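Local coordinates for extracellular solute-binding protein family 1 (Arthrobacter chlorophenolicus, PDB 4R2F), which binds the disaccharide laminaribiose and probably hands sugars to a membrane ABC transporter as its extracellular solute-binding component, at residues I204-M209 against Q402-V407; R233-V238 against D413-L418; Q398-F403 against T419-G424; Q76-Y81 against S198-N203. All coordinates share one frame; numbering follows the deposited sequence.

Interaction 1 (I204-M209 against Q402-V407). With BGC (beta-D-glucopyranose), chain B.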
loop_
_atom_site.group_PDB
_atom_site.type_symbol
_atom_site.label_atom_id
_atom_site.label_comp_id
_atom_site.label_asym_id
_atom_site.label_seq_id
_atom_site.Cartn_x
_atom_site.Cartn_y
_atom_site.Cartn_z
ATOM N N ILE A 204 2.347 6.890 -3.577
ATOM C CA ILE A 204 1.053 7.319 -3.053
ATOM C C ILE A 204 0.170 7.922 -4.155
ATOM O O ILE A 204 -1.049 7.689 -4.180
ATOM C CB ILE A 204 1.259 8.288 -1.880
ATOM C CG1 ILE A 204 1.886 7.532 -0.693
ATOM C CG2 ILE A 204 -0.024 9.005 -1.488
ATOM C CD1 ILE A 204 1.019 6.437 -0.073
ATOM N N GLY A 205 0.781 8.673 -5.067
ATOM C CA GLY A 205 0.069 9.210 -6.225
ATOM C C GLY A 205 -0.569 8.117 -7.052
ATOM O O GLY A 205 -1.737 8.240 -7.451
ATOM N N ASN A 206 0.202 7.062 -7.320
ATOM C CA ASN A 206 -0.311 5.871 -8.018
ATOM C C ASN A 206 -1.551 5.369 -7.310
ATOM O O ASN A 206 -2.551 5.028 -7.936
ATOM C CB ASN A 206 0.720 4.745 -8.008
ATOM C CG ASN A 206 1.899 4.987 -8.923
ATOM O OD1 ASN A 206 2.819 4.179 -8.959
ATOM N ND2 ASN A 206 1.856 6.047 -9.707
ATOM N N HIS A 207 -1.490 5.340 -5.982
ATOM C CA HIS A 207 -2.533 4.706 -5.218
ATOM C C HIS A 207 -3.781 5.556 -5.208
ATOM O O HIS A 207 -4.892 5.032 -5.202
ATOM C CB HIS A 207 -2.065 4.435 -3.800
ATOM C CG HIS A 207 -0.895 3.506 -3.724
ATOM N ND1 HIS A 207 -0.197 3.278 -2.559
ATOM C CD2 HIS A 207 -0.313 2.725 -4.671
ATOM C CE1 HIS A 207 0.771 2.407 -2.789
ATOM N NE2 HIS A 207 0.717 2.053 -4.064
ATOM N N LEU A 208 -3.575 6.868 -5.207
ATOM C CA LEU A 208 -4.637 7.821 -5.314
ATOM C C LEU A 208 -5.403 7.614 -6.620
ATOM O O LEU A 208 -6.613 7.678 -6.620
ATOM C CB LEU A 208 -4.083 9.248 -5.253
ATOM C CG LEU A 208 -5.113 10.364 -5.269
ATOM C CD1 LEU A 208 -6.169 10.217 -4.169
ATOM C CD2 LEU A 208 -4.411 11.709 -5.178
ATOM N N MET A 209 -4.700 7.386 -7.725
ATOM C CA MET A 209 -5.370 7.252 -9.048
ATOM C C MET A 209 -6.399 6.119 -8.937
ATOM O O MET A 209 -7.608 6.305 -9.189
ATOM C CB MET A 209 -4.362 6.968 -10.176
ATOM C CG MET A 209 -3.341 8.072 -10.510
ATOM S SD MET A 209 -3.987 9.693 -10.976
ATOM C CE MET A 209 -3.894 10.566 -9.425
ATOM N N GLN A 402 3.418 6.606 -15.048
ATOM C CA GLN A 402 3.312 7.661 -16.089
ATOM C C GLN A 402 1.910 8.237 -16.159
ATOM O O GLN A 402 1.719 9.450 -16.265
ATOM C CB GLN A 402 3.825 7.094 -17.448
ATOM C CG GLN A 402 5.307 6.710 -17.329
ATOM C CD GLN A 402 5.963 6.099 -18.570
ATOM O OE1 GLN A 402 7.201 6.004 -18.655
ATOM N NE2 GLN A 402 5.154 5.671 -19.517
ATOM N N PHE A 403 0.911 7.377 -16.019
ATOM C CA PHE A 403 -0.471 7.834 -15.906
ATOM C C PHE A 403 -0.622 8.835 -14.769
ATOM O O PHE A 403 -1.191 9.921 -14.935
ATOM C CB PHE A 403 -1.371 6.624 -15.710
ATOM C CG PHE A 403 -2.791 6.945 -15.427
ATOM C CD1 PHE A 403 -3.586 7.581 -16.368
ATOM C CD2 PHE A 403 -3.361 6.584 -14.222
ATOM C CE1 PHE A 403 -4.905 7.863 -16.099
ATOM C CE2 PHE A 403 -4.682 6.847 -13.964
ATOM C CZ PHE A 403 -5.458 7.498 -14.901
ATOM N N THR A 404 -0.081 8.483 -13.615
ATOM C CA THR A 404 -0.176 9.342 -12.448
ATOM C C THR A 404 0.469 10.705 -12.713
ATOM O O THR A 404 -0.081 11.733 -12.340
ATOM C CB THR A 404 0.484 8.688 -11.199
ATOM O OG1 THR A 404 -0.079 7.391 -10.969
ATOM C CG2 THR A 404 0.263 9.553 -9.968
ATOM N N GLN A 405 1.650 10.703 -13.307
ATOM C CA GLN A 405 2.376 11.942 -13.471
ATOM C C GLN A 405 1.673 12.831 -14.476
ATOM O O GLN A 405 1.605 14.058 -14.317
ATOM C CB GLN A 405 3.825 11.648 -13.823
ATOM C CG GLN A 405 4.563 11.030 -12.636
ATOM C CD GLN A 405 6.062 10.872 -12.820
ATOM O OE1 GLN A 405 6.550 10.691 -13.925
ATOM N NE2 GLN A 405 6.802 10.943 -11.721
ATOM N N THR A 406 1.095 12.199 -15.484
ATOM C CA THR A 406 0.272 12.900 -16.465
ATOM C C THR A 406 -0.939 13.578 -15.843
ATOM O O THR A 406 -1.234 14.747 -16.134
ATOM C CB THR A 406 -0.156 11.910 -17.578
ATOM O OG1 THR A 406 0.992 11.611 -18.389
ATOM C CG2 THR A 406 -1.259 12.455 -18.439
ATOM N N VAL A 407 -1.648 12.864 -14.977
ATOM C CA VAL A 407 -2.827 13.445 -14.352
ATOM C C VAL A 407 -2.435 14.576 -13.391
ATOM O O VAL A 407 -3.068 15.643 -13.366
ATOM C CB VAL A 407 -3.650 12.368 -13.624
ATOM C CG1 VAL A 407 -4.777 12.992 -12.829
ATOM C CG2 VAL A 407 -4.201 11.358 -14.621
HETATM C C2 BGC B . 2.077 -1.166 -0.826
HETATM C C3 BGC B . 2.504 -2.386 -1.644
HETATM C C4 BGC B . 2.712 -1.987 -3.099
HETATM C C5 BGC B . 3.699 -0.831 -3.187
HETATM C C6 BGC B . 3.846 -0.311 -4.624
HETATM C C1 BGC B . 3.204 -0.156 -0.962
HETATM O O2 BGC B . 1.863 -1.512 0.537
HETATM O O3 BGC B . 1.519 -3.415 -1.556
HETATM O O4 BGC B . 3.272 -3.077 -3.820
HETATM O O5 BGC B . 3.283 0.245 -2.339
HETATM O O6 BGC B . 2.613 0.237 -5.139
#
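The F403 ring is met obliquely by M209, whose CB lies 3.8 Å from F403 CE2, while V407 CG2 of the ring's own helix sits over one face. M209 SD is 4.9 Å from the F403 ring centroid, a Met-aromatic contact. A kink about CB-CG (chi2 -57°) folds the M209 chain so that SD meets V407 tip to tip, 3.8 Å from V407 CB. The other flat group, the H207 ring, leaves the opposite side of helix 204-215 and meets a glucose with its edge: H207 NE2 donates to O6 of BGC (chain B) at 2.8 Å in a nearly straight bond (172°), while R156 holds H207 ND1. The two helical segments cross at 83°, and T404 fills their close approach. T404 CG2 rests 3.4 Å from G205 C, and T404 OG1 accepts from N206 ND2 at 2.7 Å, tilted from the amide plane. A valine in its place would probably leave N206 ND2 without this acceptor and L400 O without its hydroxyl partner. The buried T404 hydroxyl, bonded to both N206 ND2 and L400 O, is thus satisfied where it makes the one polar crossing in an otherwise apolar seam.

Interaction 2 (R233-V238 against D413-L418)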
loop_
_atom_site.group_PDB
_atom_site.type_symbol
_atom_site.label_atom_id
_atom_site.label_comp_id
_atom_site.label_asym_id
_atom_site.label_seq_id
_atom_site.Cartn_x
_atom_site.Cartn_y
_atom_site.Cartn_z
ATOM N N ARG A 233 -16.938 5.344 -15.228
ATOM C CA ARG A 233 -16.704 5.733 -13.838
ATOM C C ARG A 233 -15.239 6.105 -13.630
ATOM O O ARG A 233 -14.920 6.988 -12.845
ATOM C CB ARG A 233 -17.085 4.632 -12.856
ATOM C CG ARG A 233 -18.561 4.279 -12.840
ATOM C CD ARG A 233 -19.383 5.453 -12.404
ATOM N NE ARG A 233 -20.782 5.117 -12.180
ATOM C CZ ARG A 233 -21.304 4.676 -11.041
ATOM N NH1 ARG A 233 -20.556 4.441 -9.968
ATOM N NH2 ARG A 233 -22.605 4.447 -10.987
ATOM N N ASN A 234 -14.364 5.416 -14.337
ATOM C CA ASN A 234 -12.973 5.772 -14.343
ATOM C C ASN A 234 -12.753 7.131 -14.975
ATOM O O ASN A 234 -11.958 7.907 -14.472
ATOM C CB ASN A 234 -12.139 4.723 -15.052
ATOM C CG ASN A 234 -12.103 3.395 -14.306
ATOM O OD1 ASN A 234 -12.459 3.320 -13.117
ATOM N ND2 ASN A 234 -11.631 2.353 -14.986
ATOM N N VAL A 235 -13.463 7.440 -16.049
ATOM C CA VAL A 235 -13.270 8.733 -16.721
ATOM C C VAL A 235 -13.657 9.851 -15.792
ATOM O O VAL A 235 -12.934 10.844 -15.653
ATOM C CB VAL A 235 -14.079 8.850 -18.039
ATOM C CG1 VAL A 235 -13.994 10.258 -18.616
ATOM C CG2 VAL A 235 -13.569 7.838 -19.049
ATOM N N GLU A 236 -14.811 9.708 -15.164
ATOM C CA GLU A 236 -15.246 10.690 -14.178
ATOM C C GLU A 236 -14.250 10.910 -13.040
ATOM O O GLU A 236 -14.098 12.035 -12.563
ATOM C CB GLU A 236 -16.526 10.245 -13.514
ATOM C CG GLU A 236 -17.748 11.030 -13.858
ATOM C CD GLU A 236 -18.859 10.673 -12.913
ATOM O OE1 GLU A 236 -19.379 11.588 -12.250
ATOM O OE2 GLU A 236 -19.173 9.467 -12.807
ATOM N N ALA A 237 -13.656 9.818 -12.563
ATOM C CA ALA A 237 -12.712 9.862 -11.470
ATOM C C ALA A 237 -11.495 10.678 -11.880
ATOM O O ALA A 237 -11.047 11.547 -11.134
ATOM C CB ALA A 237 -12.316 8.456 -11.044
ATOM N N VAL A 238 -11.015 10.436 -13.096
ATOM C CA VAL A 238 -9.868 11.148 -13.611
ATOM C C VAL A 238 -10.193 12.607 -13.897
ATOM O O VAL A 238 -9.358 13.472 -13.633
ATOM C CB VAL A 238 -9.276 10.465 -14.851
ATOM C CG1 VAL A 238 -8.149 11.305 -15.451
ATOM C CG2 VAL A 238 -8.721 9.105 -14.471
ATOM N N ASP A 413 -6.200 15.328 -21.423
ATOM C CA ASP A 413 -7.570 15.120 -20.978
ATOM C C ASP A 413 -7.744 13.674 -20.454
ATOM O O ASP A 413 -6.901 12.799 -20.693
ATOM C CB ASP A 413 -8.564 15.411 -22.104
ATOM C CG ASP A 413 -8.444 14.421 -23.239
ATOM O OD1 ASP A 413 -7.500 14.550 -24.054
ATOM O OD2 ASP A 413 -9.277 13.499 -23.293
ATOM N N ALA A 414 -8.834 13.458 -19.739
ATOM C CA ALA A 414 -9.037 12.209 -18.973
ATOM C C ALA A 414 -9.036 10.986 -19.879
ATOM O O ALA A 414 -8.299 10.016 -19.655
ATOM C CB ALA A 414 -10.339 12.302 -18.186
ATOM N N LYS A 415 -9.848 11.059 -20.929
ATOM C CA LYS A 415 -9.924 9.969 -21.914
ATOM C C LYS A 415 -8.575 9.642 -22.526
ATOM O O LYS A 415 -8.211 8.465 -22.616
ATOM C CB LYS A 415 -10.961 10.288 -23.011
ATOM C CG LYS A 415 -12.385 9.888 -22.636
ATOM C CD LYS A 415 -13.454 10.849 -23.140
ATOM C CE LYS A 415 -14.834 10.218 -23.024
ATOM N NZ LYS A 415 -15.908 11.233 -22.868
ATOM N N SER A 416 -7.802 10.663 -22.913
ATOM C CA SER A 416 -6.473 10.413 -23.493
ATOM C C SER A 416 -5.520 9.745 -22.501
ATOM O O SER A 416 -4.763 8.836 -22.857
ATOM C CB SER A 416 -5.826 11.712 -24.029
ATOM O OG SER A 416 -6.667 12.363 -24.995
ATOM N N ALA A 417 -5.494 10.254 -21.282
ATOM C CA ALA A 417 -4.611 9.697 -20.253
ATOM C C ALA A 417 -4.945 8.205 -20.013
ATOM O O ALA A 417 -4.064 7.361 -20.007
ATOM C CB ALA A 417 -4.743 10.500 -18.981
ATOM N N LEU A 418 -6.233 7.924 -19.866
ATOM C CA LEU A 418 -6.720 6.560 -19.667
ATOM C C LEU A 418 -6.438 5.641 -20.852
ATOM O O LEU A 418 -6.120 4.464 -20.666
ATOM C CB LEU A 418 -8.212 6.599 -19.356
ATOM C CG LEU A 418 -8.578 7.049 -17.938
ATOM C CD1 LEU A 418 -10.047 7.410 -17.791
ATOM C CD2 LEU A 418 -8.198 5.968 -16.920
#
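V238 and V235 of helix 232-246 meet A414 and L418 of helix 414-428 purely by apolar packing, with no hydrogen bond across the contact. V238 divides its two methyls between these partners: CG1, anti to the backbone N (chi1 175°), presses on A414 CB at 3.6 Å, whereas V238 CG2 lies 4.0 Å from L418 CD1, the two side chains running antiparallel alongside one another. An alanine at V238 would remove both methyls and is likely to open a gap between A414 and L418, also thinning the cover over F403. L418 CD1 reaches further, to 3.6 Å from V235 CA and 3.8 Å from V235 CG2. At the exposed margin, the aliphatic part of K415 lies beside V235.

Polar interactions stay within each segment or turn elsewhere. D413 is the N-cap of helix 414-428: its OD2 accepts from S416 N at 3.2 Å, well above the carboxylate plane, and S416 OG donates to D413 OD1. N234 sends its amide to G219 O and V229 O.

The axes of the two helical segments pass 9.3 Å apart at 113°, and V238 and A414 mark the closest backbone approach. The arrangement is that of an N-capped helix whose first turns, with a small alanine at the crossing, lie across a second helix in helix-on-helix packing.

Interaction 3 (Q398-F403 against T419-G424)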
loop_
_atom_site.group_PDB
_atom_site.type_symbol
_atom_site.label_atom_id
_atom_site.label_comp_id
_atom_site.label_asym_id
_atom_site.label_seq_id
_atom_site.Cartn_x
_atom_site.Cartn_y
_atom_site.Cartn_z
ATOM N N GLN A 398 5.717 0.729 -15.481
ATOM C CA GLN A 398 5.780 2.100 -15.977
ATOM C C GLN A 398 4.449 2.734 -16.267
ATOM O O GLN A 398 4.296 3.923 -16.039
ATOM C CB GLN A 398 6.672 2.161 -17.228
ATOM C CG GLN A 398 8.139 1.887 -16.938
ATOM C CD GLN A 398 8.717 2.837 -15.897
ATOM O OE1 GLN A 398 9.417 2.404 -14.989
ATOM N NE2 GLN A 398 8.404 4.133 -16.010
ATOM N N ALA A 399 3.467 1.957 -16.732
ATOM C CA ALA A 399 2.200 2.549 -17.161
ATOM C C ALA A 399 1.445 3.313 -16.070
ATOM O O ALA A 399 0.882 4.379 -16.331
ATOM C CB ALA A 399 1.286 1.495 -17.775
ATOM N N LEU A 400 1.366 2.738 -14.866
ATOM C CA LEU A 400 0.666 3.388 -13.781
ATOM C C LEU A 400 1.454 4.636 -13.346
ATOM O O LEU A 400 0.855 5.677 -13.114
ATOM C CB LEU A 400 0.478 2.425 -12.592
ATOM C CG LEU A 400 -0.281 2.953 -11.373
ATOM C CD1 LEU A 400 -1.563 3.663 -11.767
ATOM C CD2 LEU A 400 -0.571 1.818 -10.388
ATOM N N ASN A 401 2.782 4.519 -13.258
ATOM C CA ASN A 401 3.616 5.662 -12.857
ATOM C C ASN A 401 3.365 6.855 -13.746
ATOM O O ASN A 401 3.086 7.959 -13.263
ATOM C CB ASN A 401 5.101 5.312 -12.868
ATOM C CG ASN A 401 5.499 4.393 -11.714
ATOM O OD1 ASN A 401 6.235 3.438 -11.893
ATOM N ND2 ASN A 401 5.026 4.700 -10.530
ATOM N N GLN A 402 3.418 6.606 -15.048
ATOM C CA GLN A 402 3.312 7.661 -16.089
ATOM C C GLN A 402 1.910 8.237 -16.159
ATOM O O GLN A 402 1.719 9.450 -16.265
ATOM C CB GLN A 402 3.825 7.094 -17.448
ATOM C CG GLN A 402 5.307 6.710 -17.329
ATOM C CD GLN A 402 5.963 6.099 -18.570
ATOM O OE1 GLN A 402 7.201 6.004 -18.655
ATOM N NE2 GLN A 402 5.154 5.671 -19.517
ATOM N N PHE A 403 0.911 7.377 -16.019
ATOM C CA PHE A 403 -0.471 7.834 -15.906
ATOM C C PHE A 403 -0.622 8.835 -14.769
ATOM O O PHE A 403 -1.191 9.921 -14.935
ATOM C CB PHE A 403 -1.371 6.624 -15.710
ATOM C CG PHE A 403 -2.791 6.945 -15.427
ATOM C CD1 PHE A 403 -3.586 7.581 -16.368
ATOM C CD2 PHE A 403 -3.361 6.584 -14.222
ATOM C CE1 PHE A 403 -4.905 7.863 -16.099
ATOM C CE2 PHE A 403 -4.682 6.847 -13.964
ATOM C CZ PHE A 403 -5.458 7.498 -14.901
ATOM N N THR A 419 -6.531 6.177 -22.073
ATOM C CA THR A 419 -6.242 5.403 -23.274
ATOM C C THR A 419 -4.777 5.051 -23.299
ATOM O O THR A 419 -4.419 3.909 -23.597
ATOM C CB THR A 419 -6.657 6.163 -24.558
ATOM O OG1 THR A 419 -8.054 6.440 -24.466
ATOM C CG2 THR A 419 -6.396 5.354 -25.802
ATOM N N ALA A 420 -3.917 6.012 -22.964
ATOM C CA ALA A 420 -2.469 5.731 -22.890
ATOM C C ALA A 420 -2.189 4.676 -21.796
ATOM O O ALA A 420 -1.333 3.812 -21.955
ATOM C CB ALA A 420 -1.677 7.009 -22.616
ATOM N N PHE A 421 -2.929 4.771 -20.694
ATOM C CA PHE A 421 -2.806 3.820 -19.582
ATOM C C PHE A 421 -3.204 2.403 -20.062
ATOM O O PHE A 421 -2.427 1.451 -19.937
ATOM C CB PHE A 421 -3.674 4.327 -18.411
ATOM C CG PHE A 421 -3.550 3.526 -17.136
ATOM C CD1 PHE A 421 -2.366 2.887 -16.794
ATOM C CD2 PHE A 421 -4.629 3.425 -16.290
ATOM C CE1 PHE A 421 -2.266 2.158 -15.637
ATOM C CE2 PHE A 421 -4.537 2.694 -15.122
ATOM C CZ PHE A 421 -3.351 2.060 -14.804
ATOM N N ASP A 422 -4.393 2.309 -20.649
ATOM C CA ASP A 422 -4.917 1.066 -21.233
ATOM C C ASP A 422 -3.909 0.415 -22.161
ATOM O O ASP A 422 -3.557 -0.752 -22.032
ATOM C CB ASP A 422 -6.184 1.392 -22.015
ATOM C CG ASP A 422 -6.974 0.162 -22.408
ATOM O OD1 ASP A 422 -7.255 -0.708 -21.559
ATOM O OD2 ASP A 422 -7.349 0.085 -23.583
ATOM N N THR A 423 -3.414 1.209 -23.089
ATOM C CA THR A 423 -2.461 0.745 -24.053
ATOM C C THR A 423 -1.182 0.264 -23.410
ATOM O O THR A 423 -0.640 -0.757 -23.825
ATOM C CB THR A 423 -2.195 1.863 -25.089
ATOM O OG1 THR A 423 -3.424 2.115 -25.783
ATOM C CG2 THR A 423 -1.109 1.472 -26.066
ATOM N N GLY A 424 -0.679 0.978 -22.408
ATOM C CA GLY A 424 0.579 0.551 -21.750
ATOM C C GLY A 424 0.417 -0.786 -20.996
ATOM O O GLY A 424 1.298 -1.651 -20.997
#
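A399 and G424 stand where the backbones come nearest, their CA atoms 5.3 Å apart, in two helical segments that run antiparallel (168°) with axes 8.9 Å apart. Helices 398-408 and 414-428 follow each other in the chain and so form a helical hairpin. The missing side chain of G424 permits this approach, since a beta carbon there would come within 3.0 Å of A399 CB. Farther along, F421 reaches between the helices with CG anti to the backbone N (chi1 -174°), and its ring stacks on F403: an offset pair, centroids 4.5 Å apart and planes only 7° from parallel. F421 CD1 lies 3.6 Å from A399 O and F421 CE1 3.7 Å from L400 CA, both met obliquely. L400 lies alongside the ring, its CD1 3.9 Å from F421 CZ. With no hydrogen bond between the segments, the pairing rests on dispersion and shape fit, in the stacked rings and the A399/G424 approach, and no directional polar bond fixes its register.

Interaction 4 (Q76-Y81 against S198-N203). With BGC (beta-D-glucopyranose), chain C; BGC (beta-D-glucopyranose), chain B.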
loop_
_atom_site.group_PDB
_atom_site.type_symbol
_atom_site.label_atom_id
_atom_site.label_comp_id
_atom_site.label_asym_id
_atom_site.label_seq_id
_atom_site.Cartn_x
_atom_site.Cartn_y
_atom_site.Cartn_z
ATOM N N GLN A 76 15.310 -0.162 -1.609
ATOM C CA GLN A 76 14.577 1.109 -1.699
ATOM C C GLN A 76 13.311 0.968 -2.558
ATOM O O GLN A 76 13.233 0.107 -3.416
ATOM C CB GLN A 76 15.473 2.214 -2.269
ATOM C CG GLN A 76 16.709 2.539 -1.416
ATOM C CD GLN A 76 16.368 2.949 0.019
ATOM O OE1 GLN A 76 16.953 2.447 0.976
ATOM N NE2 GLN A 76 15.420 3.849 0.170
ATOM N N TRP A 77 12.313 1.811 -2.304
ATOM C CA TRP A 77 11.101 1.753 -3.081
ATOM C C TRP A 77 11.297 2.139 -4.552
ATOM O O TRP A 77 10.638 1.564 -5.425
ATOM C CB TRP A 77 10.024 2.631 -2.465
ATOM C CG TRP A 77 9.339 1.986 -1.329
ATOM C CD1 TRP A 77 9.356 2.382 -0.024
ATOM C CD2 TRP A 77 8.533 0.812 -1.383
ATOM N NE1 TRP A 77 8.602 1.522 0.743
ATOM C CE2 TRP A 77 8.084 0.552 -0.070
ATOM C CE3 TRP A 77 8.130 -0.041 -2.417
ATOM C CZ2 TRP A 77 7.269 -0.531 0.227
ATOM C CZ3 TRP A 77 7.320 -1.112 -2.121
ATOM C CH2 TRP A 77 6.907 -1.359 -0.814
ATOM N N ASN A 78 12.169 3.101 -4.851
ATOM C CA ASN A 78 12.260 3.567 -6.245
ATOM C C ASN A 78 12.753 2.434 -7.136
ATOM O O ASN A 78 13.790 1.806 -6.853
ATOM C CB ASN A 78 13.166 4.780 -6.396
ATOM C CG ASN A 78 12.946 5.498 -7.729
ATOM O OD1 ASN A 78 11.827 5.919 -8.062
ATOM N ND2 ASN A 78 14.000 5.632 -8.496
ATOM N N ASN A 79 11.978 2.137 -8.173
ATOM C CA ASN A 79 12.366 1.120 -9.138
ATOM C C ASN A 79 12.436 -0.298 -8.531
ATOM O O ASN A 79 13.121 -1.183 -9.070
ATOM C CB ASN A 79 13.737 1.492 -9.768
ATOM C CG ASN A 79 13.836 1.114 -11.243
ATOM O OD1 ASN A 79 12.831 0.978 -11.931
ATOM N ND2 ASN A 79 15.049 0.944 -11.728
ATOM N N PHE A 80 11.712 -0.533 -7.437
ATOM C CA PHE A 80 11.792 -1.821 -6.721
ATOM C C PHE A 80 11.427 -3.012 -7.622
ATOM O O PHE A 80 11.991 -4.093 -7.495
ATOM C CB PHE A 80 10.887 -1.819 -5.480
ATOM C CG PHE A 80 9.440 -2.064 -5.786
ATOM C CD1 PHE A 80 8.609 -1.019 -6.164
ATOM C CD2 PHE A 80 8.897 -3.346 -5.701
ATOM C CE1 PHE A 80 7.279 -1.247 -6.471
ATOM C CE2 PHE A 80 7.552 -3.572 -6.013
ATOM C CZ PHE A 80 6.748 -2.528 -6.392
ATOM N N TYR A 81 10.477 -2.816 -8.524
ATOM C CA TYR A 81 10.035 -3.899 -9.408
ATOM C C TYR A 81 11.212 -4.420 -10.221
ATOM O O TYR A 81 11.448 -5.628 -10.320
ATOM C CB TYR A 81 8.903 -3.387 -10.321
ATOM C CG TYR A 81 8.237 -4.389 -11.274
ATOM C CD1 TYR A 81 7.596 -5.522 -10.792
ATOM C CD2 TYR A 81 8.201 -4.154 -12.657
ATOM C CE1 TYR A 81 6.968 -6.414 -11.649
ATOM C CE2 TYR A 81 7.572 -5.037 -13.520
ATOM C CZ TYR A 81 6.957 -6.167 -13.008
ATOM O OH TYR A 81 6.323 -7.063 -13.839
ATOM N N SER A 198 4.081 12.070 -6.294
ATOM C CA SER A 198 4.511 11.037 -7.245
ATOM C C SER A 198 5.972 11.124 -7.617
ATOM O O SER A 198 6.393 10.591 -8.656
ATOM C CB SER A 198 3.641 11.065 -8.508
ATOM O OG SER A 198 3.813 12.268 -9.231
ATOM N N GLY A 199 6.763 11.724 -6.735
ATOM C CA GLY A 199 8.199 11.817 -6.962
ATOM C C GLY A 199 8.856 10.472 -6.859
ATOM O O GLY A 199 8.188 9.475 -6.573
ATOM N N ALA A 200 10.176 10.437 -7.066
ATOM C CA ALA A 200 10.931 9.182 -7.033
ATOM C C ALA A 200 10.733 8.483 -5.688
ATOM O O ALA A 200 10.825 9.108 -4.639
ATOM C CB ALA A 200 12.415 9.432 -7.260
ATOM N N GLY A 201 10.456 7.193 -5.734
ATOM C CA GLY A 201 10.209 6.420 -4.521
ATOM C C GLY A 201 8.821 6.566 -3.912
ATOM O O GLY A 201 8.490 5.883 -2.957
ATOM N N ASN A 202 8.012 7.469 -4.437
ATOM C CA ASN A 202 6.710 7.766 -3.848
ATOM C C ASN A 202 5.590 7.187 -4.718
ATOM O O ASN A 202 5.313 7.685 -5.807
ATOM C CB ASN A 202 6.557 9.282 -3.703
ATOM C CG ASN A 202 5.413 9.659 -2.815
ATOM O OD1 ASN A 202 4.654 8.801 -2.380
ATOM N ND2 ASN A 202 5.281 10.941 -2.534
ATOM N N ASN A 203 4.940 6.145 -4.207
ATOM C CA ASN A 203 3.821 5.458 -4.884
ATOM C C ASN A 203 2.416 5.905 -4.457
ATOM O O ASN A 203 1.387 5.399 -4.952
ATOM C CB ASN A 203 3.962 3.944 -4.647
ATOM C CG ASN A 203 5.235 3.391 -5.224
ATOM O OD1 ASN A 203 6.044 2.764 -4.539
ATOM N ND2 ASN A 203 5.431 3.639 -6.482
HETATM C C2 BGC C . 3.712 2.323 1.653
HETATM C C3 BGC C . 4.059 1.691 0.296
HETATM C C4 BGC C . 4.567 2.786 -0.652
HETATM C C5 BGC C . 5.717 3.585 0.014
HETATM C C6 BGC C . 6.328 4.652 -0.903
HETATM C C1 BGC C . 4.901 3.155 2.168
HETATM O O1 BGC C . 4.567 3.824 3.384
HETATM O O2 BGC C . 3.352 1.288 2.585
HETATM O O3 BGC C . 2.890 0.976 -0.183
HETATM O O4 BGC C . 5.054 2.279 -1.900
HETATM O O5 BGC C . 5.204 4.165 1.183
HETATM O O6 BGC C . 5.301 5.520 -1.388
HETATM C C2 BGC B . 2.077 -1.166 -0.826
HETATM C C3 BGC B . 2.504 -2.386 -1.644
HETATM C C4 BGC B . 2.712 -1.987 -3.099
HETATM C C5 BGC B . 3.699 -0.831 -3.187
HETATM C C6 BGC B . 3.846 -0.311 -4.624
HETATM C C1 BGC B . 3.204 -0.156 -0.962
HETATM O O2 BGC B . 1.863 -1.512 0.537
HETATM O O3 BGC B . 1.519 -3.415 -1.556
HETATM O O4 BGC B . 3.272 -3.077 -3.820
HETATM O O5 BGC B . 3.283 0.245 -2.339
HETATM O O6 BGC B . 2.613 0.237 -5.139
HETATM O O HOH W 1 8.431 2.683 -6.209
#
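W77 opens one type II beta turn (W77-F80) and N203 follows another (G199-N202), and both residues line the laminaribiose pocket of this solute-binding protein. The tight part of the contact is at G201, held between W77 CB, 3.6 Å from G201 O, and N78, whose CA is 3.9 Å from G201 CA. N78 OD1 receives G201 N at 3.0 Å in a bent bond, the donor standing above the carbonyl plane. G201 has a positive phi (79°), which suits a residue without a side chain. Close as it is, this meeting is exposed on its N78 and A200 side.

W77 and N203 are joined more loosely. Their nearest atoms, W77 CE3 and N203 OD1, are 4.1 Å apart, the N203 amide standing nearly perpendicular to the indole (86°), and one water bridges them, donating to W77 O at 2.6 Å and to N203 OD1 at 2.9 Å.

The sugar packs separately. The W77 indole lies with one face against BGC (chain C), the sugar O4 being 3.7 Å above the plane near its centre, an aromatic platform of the kind common in carbohydrate sites. Farther along the ring, W77 CZ3 approaches C5 of BGC (chain B), so one indole serves both glucoses, while P46 O takes its N-H. N203 N donates to O6 of BGC (chain C) at 2.9 Å.

Interaction 4 comes first along the chain and lies at the sugar; its 198-203 segment leads directly into helix 204-215, where interaction 1 begins, and the centres of interactions 4 and 1 are about 12 Å apart. Both touch the same glucose of chain B. Interactions 1 and 3 share helix 398-408 and have centres about 10 Å apart, while interactions 2 and 3 share helix 414-428; interactions 1 and 2 alternate along the chain. F403 joins these three, belonging to 1 and 3 and packing on V238 and L418 of 2. Interaction 2 is most remote from interaction 4, about 24 Å between centres. The C-terminal helical hairpin thus packs in layers behind the pocket, linking the 198-203 loop, through helix 398-408, to helices 414-428 and 232-246.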